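Local coordinates for protein esterase (Thermotoga maritima, PDB 3DOH) that probably hydrolyses carboxylic ester bonds, as a thermostable esterase that joins an immunoglobulin-like domain to an alpha/beta-hydrolase domain, at residues Thr154-Lys166 and Pro213-Ser225. Numbering follows the deposited sequence.
Sequences TGVEIPYRLFVPK and PCFVLAPQCPPNS. With SO4 (sulfate ion), chain G.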
ATOM      1  N   THR A 154     -47.321 -19.766 -36.153  1.00 60.08           N
ATOM      2  CA  THR A 154     -45.950 -19.742 -36.742  1.00 59.29           C
ATOM      3  C   THR A 154     -44.927 -20.845 -36.394  1.00 58.18           C
ATOM      4  O   THR A 154     -43.781 -20.729 -36.823  1.00 58.82           O
ATOM      5  CB  THR A 154     -45.190 -18.384 -36.499  1.00 59.18           C
ATOM      6  OG1 THR A 154     -44.596 -18.384 -35.192  1.00 59.51           O
ATOM      7  CG2 THR A 154     -46.087 -17.145 -36.688  1.00 59.28           C
ATOM      8  N   GLY A 155     -45.292 -21.882 -35.637  1.00 56.66           N
ATOM      9  CA  GLY A 155     -44.343 -22.962 -35.289  1.00 54.82           C
ATOM     10  C   GLY A 155     -43.305 -22.655 -34.200  1.00 53.67           C
ATOM     11  O   GLY A 155     -43.074 -23.482 -33.307  1.00 52.88           O
ATOM     12  N   VAL A 156     -42.691 -21.480 -34.308  1.00 52.66           N
ATOM     13  CA  VAL A 156     -41.783 -20.971 -33.292  1.00 51.64           C
ATOM     14  C   VAL A 156     -42.137 -21.511 -31.917  1.00 50.30           C
ATOM     15  O   VAL A 156     -43.280 -21.412 -31.470  1.00 50.72           O
ATOM     16  CB  VAL A 156     -41.793 -19.432 -33.246  1.00 52.18           C
ATOM     17  CG1 VAL A 156     -40.498 -18.912 -32.640  1.00 51.89           C
ATOM     18  CG2 VAL A 156     -42.004 -18.861 -34.640  1.00 52.61           C
ATOM     19  N   GLU A 157     -41.144 -22.086 -31.251  1.00 48.02           N
ATOM     20  CA  GLU A 157     -41.274 -22.450 -29.839  1.00 46.06           C
ATOM     21  C   GLU A 157     -40.550 -21.486 -28.866  1.00 43.27           C
ATOM     22  O   GLU A 157     -39.380 -21.150 -29.039  1.00 42.95           O
ATOM     23  CB  GLU A 157     -40.861 -23.907 -29.611  1.00 46.89           C
ATOM     24  CG  GLU A 157     -41.633 -24.543 -28.437  1.00 51.86           C
ATOM     25  CD  GLU A 157     -41.989 -26.026 -28.633  1.00 58.47           C
ATOM     26  OE1 GLU A 157     -41.055 -26.860 -28.863  1.00 60.20           O
ATOM     27  OE2 GLU A 157     -43.213 -26.348 -28.525  1.00 60.56           O
ATOM     28  N   ILE A 158     -41.268 -21.022 -27.854  1.00 39.94           N
ATOM     29  CA  ILE A 158     -40.726 -20.014 -26.967  1.00 37.06           C
ATOM     30  C   ILE A 158     -40.753 -20.513 -25.541  1.00 35.55           C
ATOM     31  O   ILE A 158     -41.819 -20.656 -24.946  1.00 34.75           O
ATOM     32  CB  ILE A 158     -41.473 -18.630 -27.085  1.00 37.20           C
ATOM     33  CG1 ILE A 158     -41.256 -17.969 -28.466  1.00 34.27           C
ATOM     34  CG2 ILE A 158     -41.078 -17.697 -25.944  1.00 35.90           C
ATOM     35  CD1 ILE A 158     -39.903 -17.404 -28.705  1.00 31.86           C
ATOM     36  N   PRO A 159     -39.563 -20.768 -24.978  1.00 34.58           N
ATOM     37  CA  PRO A 159     -39.524 -21.101 -23.557  1.00 34.00           C
ATOM     38  C   PRO A 159     -39.758 -19.829 -22.713  1.00 33.35           C
ATOM     39  O   PRO A 159     -39.310 -18.715 -23.112  1.00 33.30           O
ATOM     40  CB  PRO A 159     -38.093 -21.643 -23.358  1.00 33.52           C
ATOM     41  CG  PRO A 159     -37.468 -21.685 -24.715  1.00 32.97           C
ATOM     42  CD  PRO A 159     -38.206 -20.711 -25.557  1.00 34.16           C
ATOM     43  N   TYR A 160     -40.461 -19.981 -21.588  1.00 32.34           N
ATOM     44  CA  TYR A 160     -40.635 -18.867 -20.665  1.00 32.01           C
ATOM     45  C   TYR A 160     -40.686 -19.243 -19.198  1.00 31.20           C
ATOM     46  O   TYR A 160     -40.946 -20.381 -18.833  1.00 31.76           O
ATOM     47  CB  TYR A 160     -41.836 -18.014 -21.061  1.00 32.46           C
ATOM     48  CG  TYR A 160     -43.195 -18.652 -20.864  1.00 33.39           C
ATOM     49  CD1 TYR A 160     -43.735 -19.550 -21.821  1.00 32.30           C
ATOM     50  CD2 TYR A 160     -43.968 -18.337 -19.738  1.00 32.97           C
ATOM     51  CE1 TYR A 160     -45.010 -20.119 -21.646  1.00 30.44           C
ATOM     52  CE2 TYR A 160     -45.232 -18.888 -19.549  1.00 32.67           C
ATOM     53  CZ  TYR A 160     -45.748 -19.773 -20.508  1.00 33.34           C
ATOM     54  OH  TYR A 160     -47.000 -20.301 -20.289  1.00 34.94           O
ATOM     55  N   ARG A 161     -40.376 -18.269 -18.363  1.00 30.31           N
ATOM     56  CA  ARG A 161     -40.368 -18.455 -16.928  1.00 29.02           C
ATOM     57  C   ARG A 161     -41.396 -17.487 -16.420  1.00 27.85           C
ATOM     58  O   ARG A 161     -41.410 -16.335 -16.846  1.00 27.99           O
ATOM     59  CB  ARG A 161     -38.996 -18.107 -16.298  1.00 28.72           C
ATOM     60  CG  ARG A 161     -37.773 -18.879 -16.765  1.00 28.44           C
ATOM     61  CD  ARG A 161     -37.769 -20.356 -16.415  1.00 30.11           C
ATOM     62  NE  ARG A 161     -37.580 -20.640 -14.999  1.00 33.80           N
ATOM     63  CZ  ARG A 161     -36.614 -21.408 -14.476  1.00 33.96           C
ATOM     64  NH1 ARG A 161     -35.697 -22.013 -15.232  1.00 31.08           N
ATOM     65  NH2 ARG A 161     -36.575 -21.569 -13.160  1.00 34.21           N
ATOM     66  N   LEU A 162     -42.230 -17.943 -15.498  1.00 26.99           N
ATOM     67  CA  LEU A 162     -43.320 -17.138 -14.961  1.00 26.94           C
ATOM     68  C   LEU A 162     -43.338 -17.207 -13.446  1.00 26.34           C
ATOM     69  O   LEU A 162     -43.320 -18.292 -12.902  1.00 26.72           O
ATOM     70  CB  LEU A 162     -44.654 -17.673 -15.486  1.00 27.04           C
ATOM     71  CG  LEU A 162     -45.942 -17.138 -14.852  1.00 27.18           C
ATOM     72  CD1 LEU A 162     -46.338 -15.793 -15.469  1.00 25.55           C
ATOM     73  CD2 LEU A 162     -47.061 -18.144 -15.049  1.00 25.80           C
ATOM     74  N   PHE A 163     -43.385 -16.063 -12.778  1.00 25.82           N
ATOM     75  CA  PHE A 163     -43.520 -16.003 -11.298  1.00 26.67           C
ATOM     76  C   PHE A 163     -44.984 -15.806 -10.954  1.00 27.25           C
ATOM     77  O   PHE A 163     -45.624 -14.900 -11.440  1.00 27.71           O
ATOM     78  CB  PHE A 163     -42.684 -14.840 -10.710  1.00 25.56           C
ATOM     79  CG  PHE A 163     -42.798 -14.643  -9.186  1.00 24.77           C
ATOM     80  CD1 PHE A 163     -41.892 -15.281  -8.301  1.00 22.49           C
ATOM     81  CD2 PHE A 163     -43.728 -13.741  -8.649  1.00 22.92           C
ATOM     82  CE1 PHE A 163     -41.926 -15.041  -6.886  1.00 20.93           C
ATOM     83  CE2 PHE A 163     -43.799 -13.504  -7.241  1.00 23.35           C
ATOM     84  CZ  PHE A 163     -42.886 -14.168  -6.357  1.00 22.45           C
ATOM     85  N   VAL A 164     -45.510 -16.653 -10.102  1.00 28.67           N
ATOM     86  CA  VAL A 164     -46.872 -16.505  -9.631  1.00 30.04           C
ATOM     87  C   VAL A 164     -46.828 -16.069  -8.152  1.00 31.08           C
ATOM     88  O   VAL A 164     -46.151 -16.692  -7.365  1.00 30.18           O
ATOM     89  CB  VAL A 164     -47.614 -17.875  -9.820  1.00 30.34           C
ATOM     90  CG1 VAL A 164     -48.999 -17.905  -9.140  1.00 29.13           C
ATOM     91  CG2 VAL A 164     -47.714 -18.224 -11.327  1.00 29.89           C
ATOM     92  N   PRO A 165     -47.547 -14.989  -7.774  1.00 32.83           N
ATOM     93  CA  PRO A 165     -47.468 -14.544  -6.359  1.00 34.29           C
ATOM     94  C   PRO A 165     -47.964 -15.621  -5.372  1.00 36.62           C
ATOM     95  O   PRO A 165     -48.718 -16.505  -5.756  1.00 35.64           O
ATOM     96  CB  PRO A 165     -48.359 -13.289  -6.303  1.00 34.10           C
ATOM     97  CG  PRO A 165     -48.987 -13.117  -7.677  1.00 32.32           C
ATOM     98  CD  PRO A 165     -48.460 -14.170  -8.601  1.00 32.54           C
ATOM     99  N   LYS A 166     -47.516 -15.549  -4.122  1.00 39.69           N
ATOM    100  CA  LYS A 166     -47.934 -16.502  -3.113  1.00 43.18           C
ATOM    101  C   LYS A 166     -48.677 -15.856  -1.957  1.00 44.90           C
ATOM    102  O   LYS A 166     -48.388 -14.712  -1.579  1.00 45.19           O
ATOM    103  CB  LYS A 166     -46.738 -17.291  -2.570  1.00 44.11           C
ATOM    104  CG  LYS A 166     -45.397 -16.506  -2.474  1.00 47.37           C
ATOM    105  CD  LYS A 166     -44.611 -16.786  -1.164  1.00 48.02           C
ATOM    106  CE  LYS A 166     -44.781 -18.236  -0.674  1.00 52.02           C
ATOM    107  NZ  LYS A 166     -43.982 -18.569   0.596  1.00 52.85           N
ATOM    108  N   PRO A 213     -47.613  -7.419  -4.890  1.00 32.86           N
ATOM    109  CA  PRO A 213     -47.804  -8.725  -5.531  1.00 32.31           C
ATOM    110  C   PRO A 213     -48.284  -8.583  -6.970  1.00 31.90           C
ATOM    111  O   PRO A 213     -48.910  -7.581  -7.316  1.00 31.05           O
ATOM    112  CB  PRO A 213     -48.891  -9.375  -4.674  1.00 32.77           C
ATOM    113  CG  PRO A 213     -49.662  -8.229  -4.122  1.00 32.73           C
ATOM    114  CD  PRO A 213     -48.662  -7.132  -3.895  1.00 31.80           C
ATOM    115  N   CYS A 214     -47.995  -9.583  -7.798  1.00 32.16           N
ATOM    116  CA  CYS A 214     -47.090  -9.406  -8.928  1.00 31.67           C
ATOM    117  C   CYS A 214     -46.794 -10.736  -9.613  1.00 32.04           C
ATOM    118  O   CYS A 214     -46.230 -11.646  -9.005  1.00 32.60           O
ATOM    119  CB  CYS A 214     -45.787  -8.746  -8.474  1.00 31.70           C
ATOM    120  SG  CYS A 214     -44.637  -8.362  -9.816  1.00 31.22           S
ATOM    121  N   PHE A 215     -47.179 -10.842 -10.881  1.00 31.47           N
ATOM    122  CA  PHE A 215     -46.655 -11.866 -11.751  1.00 30.64           C
ATOM    123  C   PHE A 215     -45.504 -11.301 -12.585  1.00 30.01           C
ATOM    124  O   PHE A 215     -45.470 -10.102 -12.925  1.00 29.59           O
ATOM    125  CB  PHE A 215     -47.732 -12.317 -12.733  1.00 31.36           C
ATOM    126  CG  PHE A 215     -48.889 -13.070 -12.112  1.00 31.49           C
ATOM    127  CD1 PHE A 215     -49.957 -12.394 -11.530  1.00 30.79           C
ATOM    128  CD2 PHE A 215     -48.953 -14.456 -12.195  1.00 31.22           C
ATOM    129  CE1 PHE A 215     -51.040 -13.085 -10.981  1.00 30.81           C
ATOM    130  CE2 PHE A 215     -50.052 -15.167 -11.658  1.00 30.68           C
ATOM    131  CZ  PHE A 215     -51.084 -14.491 -11.055  1.00 29.86           C
ATOM    132  N   VAL A 216     -44.574 -12.188 -12.942  1.00 29.28           N
ATOM    133  CA  VAL A 216     -43.478 -11.841 -13.832  1.00 28.28           C
ATOM    134  C   VAL A 216     -43.348 -12.878 -14.910  1.00 28.14           C
ATOM    135  O   VAL A 216     -43.137 -14.044 -14.629  1.00 28.49           O
ATOM    136  CB  VAL A 216     -42.134 -11.782 -13.106  1.00 28.07           C
ATOM    137  CG1 VAL A 216     -41.037 -11.266 -14.033  1.00 26.59           C
ATOM    138  CG2 VAL A 216     -42.229 -10.906 -11.883  1.00 28.17           C
ATOM    139  N   LEU A 217     -43.441 -12.430 -16.150  1.00 27.94           N
ATOM    140  CA  LEU A 217     -43.231 -13.278 -17.283  1.00 27.52           C
ATOM    141  C   LEU A 217     -41.916 -12.885 -17.910  1.00 28.25           C
ATOM    142  O   LEU A 217     -41.675 -11.712 -18.237  1.00 28.12           O
ATOM    143  CB  LEU A 217     -44.371 -13.095 -18.281  1.00 27.16           C
ATOM    144  CG  LEU A 217     -44.088 -13.378 -19.744  1.00 25.34           C
ATOM    145  CD1 LEU A 217     -43.868 -14.818 -19.947  1.00 21.93           C
ATOM    146  CD2 LEU A 217     -45.231 -12.908 -20.571  1.00 26.25           C
ATOM    147  N   ALA A 218     -41.076 -13.892 -18.112  1.00 28.90           N
ATOM    148  CA  ALA A 218     -39.758 -13.692 -18.669  1.00 28.96           C
ATOM    149  C   ALA A 218     -39.601 -14.692 -19.792  1.00 29.11           C
ATOM    150  O   ALA A 218     -39.272 -15.855 -19.567  1.00 29.61           O
ATOM    151  CB  ALA A 218     -38.699 -13.904 -17.592  1.00 27.82           C
ATOM    152  N   PRO A 219     -39.933 -14.283 -21.000  1.00 29.36           N
ATOM    153  CA  PRO A 219     -39.693 -15.087 -22.202  1.00 30.10           C
ATOM    154  C   PRO A 219     -38.257 -15.136 -22.730  1.00 30.82           C
ATOM    155  O   PRO A 219     -37.519 -14.155 -22.610  1.00 31.41           O
ATOM    156  CB  PRO A 219     -40.632 -14.452 -23.243  1.00 30.05           C
ATOM    157  CG  PRO A 219     -40.815 -13.076 -22.782  1.00 30.05           C
ATOM    158  CD  PRO A 219     -40.738 -13.093 -21.272  1.00 29.82           C
ATOM    159  N   GLN A 220     -37.877 -16.275 -23.331  1.00 31.52           N
ATOM    160  CA  GLN A 220     -36.553 -16.401 -23.987  1.00 32.04           C
ATOM    161  C   GLN A 220     -36.607 -16.470 -25.492  1.00 32.69           C
ATOM    162  O   GLN A 220     -37.360 -17.250 -26.066  1.00 33.65           O
ATOM    163  CB  GLN A 220     -35.787 -17.626 -23.502  1.00 31.71           C
ATOM    164  CG  GLN A 220     -34.474 -17.826 -24.249  1.00 29.69           C
ATOM    165  CD  GLN A 220     -33.577 -18.844 -23.562  1.00 31.42           C
ATOM    166  OE1 GLN A 220     -34.022 -19.935 -23.206  1.00 30.29           O
ATOM    167  NE2 GLN A 220     -32.308 -18.481 -23.352  1.00 30.32           N
ATOM    168  N   CYS A 221     -35.795 -15.641 -26.141  1.00 33.29           N
ATOM    169  CA  CYS A 221     -35.795 -15.553 -27.596  1.00 33.65           C
ATOM    170  C   CYS A 221     -34.576 -16.250 -28.190  1.00 34.47           C
ATOM    171  O   CYS A 221     -33.511 -16.293 -27.574  1.00 34.45           O
ATOM    172  CB  CYS A 221     -35.836 -14.091 -28.044  1.00 33.17           C
ATOM    173  SG  CYS A 221     -35.066 -13.780 -29.650  1.00 32.83           S
ATOM    174  N   PRO A 222     -34.739 -16.794 -29.393  1.00 35.59           N
ATOM    175  CA  PRO A 222     -34.004 -17.997 -29.799  1.00 36.59           C
ATOM    176  C   PRO A 222     -32.886 -17.671 -30.783  1.00 36.74           C
ATOM    177  O   PRO A 222     -33.048 -16.795 -31.632  1.00 35.94           O
ATOM    178  CB  PRO A 222     -35.080 -18.841 -30.486  1.00 36.38           C
ATOM    179  CG  PRO A 222     -36.055 -17.847 -31.006  1.00 36.82           C
ATOM    180  CD  PRO A 222     -36.078 -16.730 -30.002  1.00 35.92           C
ATOM    181  N   PRO A 223     -31.765 -18.374 -30.665  1.00 37.70           N
ATOM    182  CA  PRO A 223     -30.448 -17.728 -30.652  1.00 38.33           C
ATOM    183  C   PRO A 223     -30.204 -16.915 -31.920  1.00 39.14           C
ATOM    184  O   PRO A 223     -29.348 -16.030 -31.929  1.00 39.95           O
ATOM    185  CB  PRO A 223     -29.483 -18.913 -30.595  1.00 38.18           C
ATOM    186  CG  PRO A 223     -30.254 -19.985 -29.911  1.00 38.11           C
ATOM    187  CD  PRO A 223     -31.680 -19.810 -30.351  1.00 37.60           C
ATOM    188  N   ASN A 224     -30.952 -17.217 -32.976  1.00 39.92           N
ATOM    189  CA  ASN A 224     -30.730 -16.593 -34.275  1.00 41.89           C
ATOM    190  C   ASN A 224     -31.909 -15.728 -34.708  1.00 41.63           C
ATOM    191  O   ASN A 224     -32.144 -15.533 -35.900  1.00 41.91           O
ATOM    192  CB  ASN A 224     -30.440 -17.656 -35.337  1.00 42.99           C
ATOM    193  CG  ASN A 224     -28.955 -17.866 -35.562  1.00 47.64           C
ATOM    194  OD1 ASN A 224     -28.405 -18.910 -35.216  1.00 52.41           O
ATOM    195  ND2 ASN A 224     -28.299 -16.868 -36.143  1.00 50.45           N
ATOM    196  N   SER A 225     -32.647 -15.210 -33.730  1.00 41.35           N
ATOM    197  CA  SER A 225     -33.536 -14.078 -33.959  1.00 40.55           C
ATOM    198  C   SER A 225     -33.457 -13.073 -32.815  1.00 40.77           C
ATOM    199  O   SER A 225     -32.397 -12.878 -32.220  1.00 40.74           O
ATOM    200  CB  SER A 225     -34.978 -14.558 -34.138  1.00 39.69           C
ATOM    201  OG  SER A 225     -35.806 -13.516 -34.625  1.00 39.83           O
TER
HETATM  202  S   SO4 G 404     -34.640 -23.983 -11.278  1.00 49.65           S
HETATM  203  O1  SO4 G 404     -34.170 -23.658 -12.624  1.00 50.49           O
HETATM  204  O2  SO4 G 404     -34.389 -25.415 -11.078  1.00 50.93           O
HETATM  205  O3  SO4 G 404     -36.070 -23.682 -11.126  1.00 48.32           O
HETATM  206  O4  SO4 G 404     -33.887 -23.207 -10.285  1.00 50.16           O
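R161 and A218 form one of the hydrogen-bonded pairs that set the register of antiparallel strands 157-163 and 215-219, whose axes run at 172°. Each donates to the other, R161 N lying 2.9 Å from A218 O. F163 and V216 form the next such pair, and two residues along in the other direction from R161, Q220 N donates to P159 O. Y160, L162, L217 and P219 share one face, where L217 CD1 comes obliquely to Y160 CD2 at 3.5 Å and helix 242-257 packs on Y160, L217 and P219. Past the strand end, P165 CD sits 3.4 Å from the F215 ring centroid, almost along the ring normal, a CH-pi contact, while both methyls of V164 meet F215 CE2. With F215 cut back to an alanine, P165 CD would probably lose its aromatic partner and a gap open beside V164. On the opposite face, with F163, V216 and A218, R161 bonds weakly to a sulfate, probably a crystallisation ion, that H138 also binds. Backbone bonds thus join the second and third strands of this alpha/beta-hydrolase sheet, between outermost strand 144-150 and parallel strand 174-180, with apolar packing toward the helix and R161 held chiefly by F144 O and N190 O.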